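Long-range contacts in putative ABC transporter amino acid-binding protein (Sinorhizobium meliloti, PDB 2Q88), which binds the compatible solute ectoine in a cleft between two lobes and probably hands it to an ABC transporter for uptake in osmoprotection: residues N21-F25 against L172-S176; F103-N109 against P187-L192. All blocks are in the same frame, centred on the assembly; numbering follows the deposited sequence.

Contact 1. Residues N21-F25 against L172-S176; sequences NEPPF and LPVLS. With 4CS ((4S)-2-methyl-1,4,5,6-tetrahydropyrimidine-4-carboxylic acid), chain F.
The hydroxyl of S176 donates a hydrogen bond to E22, OG to OE2 being 2.6 Å, and meets the anti lone pair of that oxygen. E22 OE2 also takes the N-H of ectoine from NAG at 2.8 Å (166°), while OE1 receives a weaker, more bent bond from NAG and is hydrogen-bonded to the hydroxyl of Y61. With partners on both oxygens, the carboxylate is held in its rotation, and its negative charge suits the ligand's amidine, which is probably protonated. With CG anti to the backbone N (chi1 -179°) and the chain extended, E22 reaches into the pocket.

This is the ligand cleft of a family 3 solute-binding protein, where a loop after strand 14-19 faces the N-terminal end of helix 174-184, with P173 at the N-cap.

Around F25 the contacts are mostly apolar. The methyl CAA of ectoine sits over the centre of one ring face, and the polar S176 OG lies near the ring's edge. P173 CB touches F25 CE1 at 3.6 Å. The side chain of P24, which follows a cis peptide bond, crosses that of L175 at about a right angle, P24 CG 3.8 Å from L175 CB.

One water donates to both P23 O and S176 O, linking the two backbones.

Contact 2. Residues F103-N109 against P187-L192; sequences FALKKGN and PNVEVL
L105 and L192 lie side by side and point the same way, CD2 of L105 resting against CB of L192 at 3.8 Å. F103 flanks L192 on the same face of the sheet, its ring atom CD2 coming 4.2 Å from CD2 of L192 in a looser contact. L192 holds its CG anti to the backbone N (chi1 -177°), which sets CD2 toward F103 and CD1 toward the amide of N109. Leucine and phenylalanine suit this face because V169 of strand 169-173 and the ring of Y116, edge-to-face with F103, continue the apolar surface. On the other face the small A104 meets V189 and, with V191, packs against I177 of helix 174-184; L162 of helix 155-164 also touches A104 and V189.

Between the strands runs an antiparallel ladder. F103 and L192 form a hydrogen-bonded pair, F103 N to L192 O at 2.8 Å and almost straight (175°), with the reverse bond from L192 N to F103 O. L105 and E190 form the next such pair; A104 with V191 and K106 with V189 are non-hydrogen-bonded pairs. A last bond, K107 N to N188 O at 2.9 Å, comes in from above the carbonyl plane just past the last bridge.

Beyond lies a type II turn from K106 to N109, closed by N109 N to K106 O at 2.8 Å. G108 has positive phi, where a side chain would crowd the preceding carbonyl. G108 N donates a nearly straight hydrogen bond to E190 OE1 (3.0 Å, 174°), from above the carboxylate plane. E190 reaches it through an extended chain, while ND2 of N109 donates to L113 O. The carboxylate is tied to the turn by a backbone N-H rather than by K107, whose NZ stays 6.9 Å from E190 OE1; any pull between the charges would be long-range.

In the fold
Contacts 1 and 2 have centres about 17 Å apart, and their nearest atoms come within about 5 Å without touching. Both reach the same mixed sheet, in which strand 98-106 pairs with strand 169-173 as well as with strand 189-192. Along the chain the segments alternate: 21-25, 103-109, 172-176, 187-192. Helix 174-184 begins in contact 1 and leads on to the strand of contact 2. Contact 1 lies near the centre of the chain, at the ectoine pocket, where the loop of one lobe meets the other lobe; contact 2 is internal to that second lobe, at the outer end of its sheet, away from the ligand.

Contact 1. Residues N21-F25 against L172-S176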
# COMPACT_ATOMS: atom_id res chain seq x y z
N ASN A 21 8.45 -1.69 1.91
CA ASN A 21 8.80 -2.45 3.13
C ASN A 21 7.82 -2.17 4.29
O ASN A 21 8.17 -1.53 5.29
CB ASN A 21 10.25 -2.20 3.55
CG ASN A 21 10.77 -3.27 4.50
OD1 ASN A 21 10.19 -4.34 4.63
ND2 ASN A 21 11.87 -2.96 5.18
N GLU A 22 6.59 -2.63 4.14
CA GLU A 22 5.52 -2.41 5.12
C GLU A 22 4.69 -3.69 5.21
O GLU A 22 3.68 -3.83 4.52
CB GLU A 22 4.64 -1.22 4.71
CG GLU A 22 3.52 -0.91 5.70
CD GLU A 22 2.55 0.14 5.20
OE1 GLU A 22 3.03 1.20 4.74
OE2 GLU A 22 1.30 -0.08 5.27
N PRO A 23 5.14 -4.66 6.02
CA PRO A 23 4.40 -5.91 6.17
C PRO A 23 2.96 -5.67 6.65
O PRO A 23 2.76 -4.79 7.49
CB PRO A 23 5.21 -6.68 7.24
CG PRO A 23 6.58 -6.06 7.26
CD PRO A 23 6.40 -4.63 6.79
N PRO A 24 1.98 -6.46 6.20
CA PRO A 24 2.15 -7.59 5.27
C PRO A 24 1.97 -7.27 3.78
O PRO A 24 1.84 -8.21 2.98
CB PRO A 24 1.03 -8.53 5.70
CG PRO A 24 -0.09 -7.59 6.09
CD PRO A 24 0.60 -6.39 6.71
N PHE A 25 1.96 -6.00 3.40
CA PHE A 25 1.90 -5.61 1.99
C PHE A 25 3.20 -5.95 1.25
O PHE A 25 3.16 -6.52 0.16
CB PHE A 25 1.59 -4.13 1.85
CG PHE A 25 0.23 -3.74 2.35
CD1 PHE A 25 0.02 -3.47 3.69
CD2 PHE A 25 -0.85 -3.62 1.47
CE1 PHE A 25 -1.25 -3.09 4.17
CE2 PHE A 25 -2.11 -3.24 1.93
CZ PHE A 25 -2.31 -2.97 3.28
N LEU A 172 -1.45 3.81 9.66
CA LEU A 172 -1.17 2.89 8.54
C LEU A 172 -2.43 2.05 8.34
O LEU A 172 -3.36 2.13 9.17
CB LEU A 172 -0.01 1.95 8.88
CG LEU A 172 1.43 2.48 8.86
CD1 LEU A 172 2.39 1.36 9.12
CD2 LEU A 172 1.75 3.17 7.56
N PRO A 173 -2.50 1.25 7.28
CA PRO A 173 -3.55 0.25 7.15
C PRO A 173 -3.63 -0.69 8.35
O PRO A 173 -2.61 -1.00 8.97
CB PRO A 173 -3.15 -0.52 5.87
CG PRO A 173 -2.44 0.50 5.07
CD PRO A 173 -1.61 1.25 6.10
N VAL A 174 -4.85 -1.10 8.70
CA VAL A 174 -5.12 -2.03 9.80
C VAL A 174 -4.13 -3.19 9.87
O VAL A 174 -3.53 -3.44 10.91
CB VAL A 174 -6.57 -2.57 9.70
CG1 VAL A 174 -6.82 -3.69 10.72
CG2 VAL A 174 -7.57 -1.43 9.89
N LEU A 175 -3.96 -3.91 8.76
CA LEU A 175 -3.06 -5.06 8.77
C LEU A 175 -1.61 -4.69 9.07
O LEU A 175 -0.91 -5.47 9.73
CB LEU A 175 -3.17 -5.84 7.47
CG LEU A 175 -4.46 -6.64 7.29
CD1 LEU A 175 -4.62 -7.01 5.83
CD2 LEU A 175 -4.46 -7.92 8.15
N SER A 176 -1.16 -3.53 8.59
CA SER A 176 0.21 -3.05 8.84
C SER A 176 0.42 -2.63 10.29
O SER A 176 1.48 -2.91 10.88
CB SER A 176 0.53 -1.85 7.94
OG SER A 176 0.36 -2.14 6.56
O 4CS F . -0.87 5.52 0.14
C 4CS F . -1.03 4.30 0.19
OXT 4CS F . -1.34 3.68 -0.84
CA 4CS F . -0.87 3.56 1.50
CB 4CS F . 0.29 4.07 2.34
CAD 4CS F . 0.34 3.29 3.67
NAG 4CS F . 0.43 1.84 3.39
CAI 4CS F . -0.11 1.29 2.21
CAA 4CS F . 0.00 -0.22 1.93
N 4CS F . -0.73 2.11 1.26
O HOH W 1 3.66 -3.24 9.39

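Contact 2. Residues F103-N109 against P187-L192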
# COMPACT_ATOMS: atom_id res chain seq x y z
N PHE A 103 -5.16 3.50 13.52
CA PHE A 103 -4.29 4.35 14.33
C PHE A 103 -3.56 3.50 15.36
O PHE A 103 -4.16 2.61 15.97
CB PHE A 103 -5.11 5.33 15.17
CG PHE A 103 -5.73 6.46 14.40
CD1 PHE A 103 -5.30 6.82 13.13
CD2 PHE A 103 -6.72 7.23 15.01
CE1 PHE A 103 -5.89 7.91 12.45
CE2 PHE A 103 -7.30 8.30 14.35
CZ PHE A 103 -6.89 8.64 13.07
N ALA A 104 -2.28 3.82 15.56
CA ALA A 104 -1.52 3.38 16.73
C ALA A 104 -1.47 4.59 17.66
O ALA A 104 -1.09 5.69 17.25
CB ALA A 104 -0.12 2.95 16.32
N LEU A 105 -1.85 4.37 18.91
CA LEU A 105 -2.16 5.42 19.88
C LEU A 105 -1.52 5.08 21.23
O LEU A 105 -1.14 3.94 21.47
CB LEU A 105 -3.69 5.46 20.06
CG LEU A 105 -4.65 6.55 19.56
CD1 LEU A 105 -4.04 7.59 18.66
CD2 LEU A 105 -5.87 5.93 18.90
N LYS A 106 -1.41 6.08 22.10
CA LYS A 106 -1.01 5.83 23.48
C LYS A 106 -2.11 5.06 24.22
O LYS A 106 -3.30 5.30 24.00
CB LYS A 106 -0.67 7.14 24.19
CG LYS A 106 0.70 7.69 23.82
CD LYS A 106 1.80 6.80 24.37
CE LYS A 106 3.16 7.45 24.24
NZ LYS A 106 4.15 6.75 25.10
N LYS A 107 -1.70 4.13 25.09
CA LYS A 107 -2.64 3.28 25.82
C LYS A 107 -3.66 4.14 26.54
O LYS A 107 -3.30 5.12 27.19
CB LYS A 107 -1.90 2.39 26.83
CG LYS A 107 -2.77 1.32 27.48
CD LYS A 107 -2.21 0.91 28.85
CE LYS A 107 -3.18 0.03 29.60
NZ LYS A 107 -3.20 0.36 31.06
N GLY A 108 -4.94 3.79 26.41
CA GLY A 108 -6.03 4.58 26.98
C GLY A 108 -6.56 5.65 26.04
O GLY A 108 -7.62 6.23 26.31
N ASN A 109 -5.84 5.92 24.95
CA ASN A 109 -6.21 6.96 23.99
C ASN A 109 -6.58 8.28 24.71
O ASN A 109 -7.74 8.71 24.69
CB ASN A 109 -7.34 6.46 23.07
CG ASN A 109 -7.59 7.36 21.88
OD1 ASN A 109 -6.96 8.41 21.72
ND2 ASN A 109 -8.52 6.96 21.02
N PRO A 187 3.34 -2.49 25.78
CA PRO A 187 2.05 -2.42 26.46
C PRO A 187 1.46 -1.00 26.50
O PRO A 187 0.27 -0.83 26.74
CB PRO A 187 2.37 -2.91 27.87
CG PRO A 187 3.81 -2.55 28.07
CD PRO A 187 4.44 -2.79 26.73
N ASN A 188 2.30 0.00 26.26
CA ASN A 188 1.87 1.40 26.32
C ASN A 188 1.36 1.94 24.98
O ASN A 188 1.04 3.13 24.88
CB ASN A 188 3.00 2.26 26.89
CG ASN A 188 3.35 1.88 28.31
OD1 ASN A 188 4.42 1.34 28.58
ND2 ASN A 188 2.43 2.13 29.23
N VAL A 189 1.28 1.06 23.99
CA VAL A 189 0.73 1.38 22.67
C VAL A 189 -0.56 0.59 22.45
O VAL A 189 -0.69 -0.56 22.88
CB VAL A 189 1.75 1.08 21.53
CG1 VAL A 189 1.10 1.21 20.17
CG2 VAL A 189 2.95 2.01 21.63
N GLU A 190 -1.50 1.22 21.75
CA GLU A 190 -2.86 0.73 21.60
C GLU A 190 -3.32 0.95 20.16
O GLU A 190 -2.98 1.96 19.56
CB GLU A 190 -3.72 1.54 22.55
CG GLU A 190 -5.21 1.35 22.46
CD GLU A 190 -5.88 1.99 23.65
OE1 GLU A 190 -5.71 1.46 24.77
OE2 GLU A 190 -6.55 3.03 23.46
N VAL A 191 -4.09 0.01 19.62
CA VAL A 191 -4.57 0.11 18.24
C VAL A 191 -6.04 0.49 18.19
O VAL A 191 -6.87 -0.09 18.90
CB VAL A 191 -4.36 -1.22 17.45
CG1 VAL A 191 -4.88 -1.11 16.02
CG2 VAL A 191 -2.90 -1.63 17.46
N LEU A 192 -6.37 1.46 17.34
CA LEU A 192 -7.76 1.76 17.02
C LEU A 192 -7.96 1.46 15.54
O LEU A 192 -7.30 2.05 14.68
CB LEU A 192 -8.11 3.21 17.35
CG LEU A 192 -9.56 3.65 17.14
CD1 LEU A 192 -10.06 4.48 18.31
CD2 LEU A 192 -9.72 4.41 15.82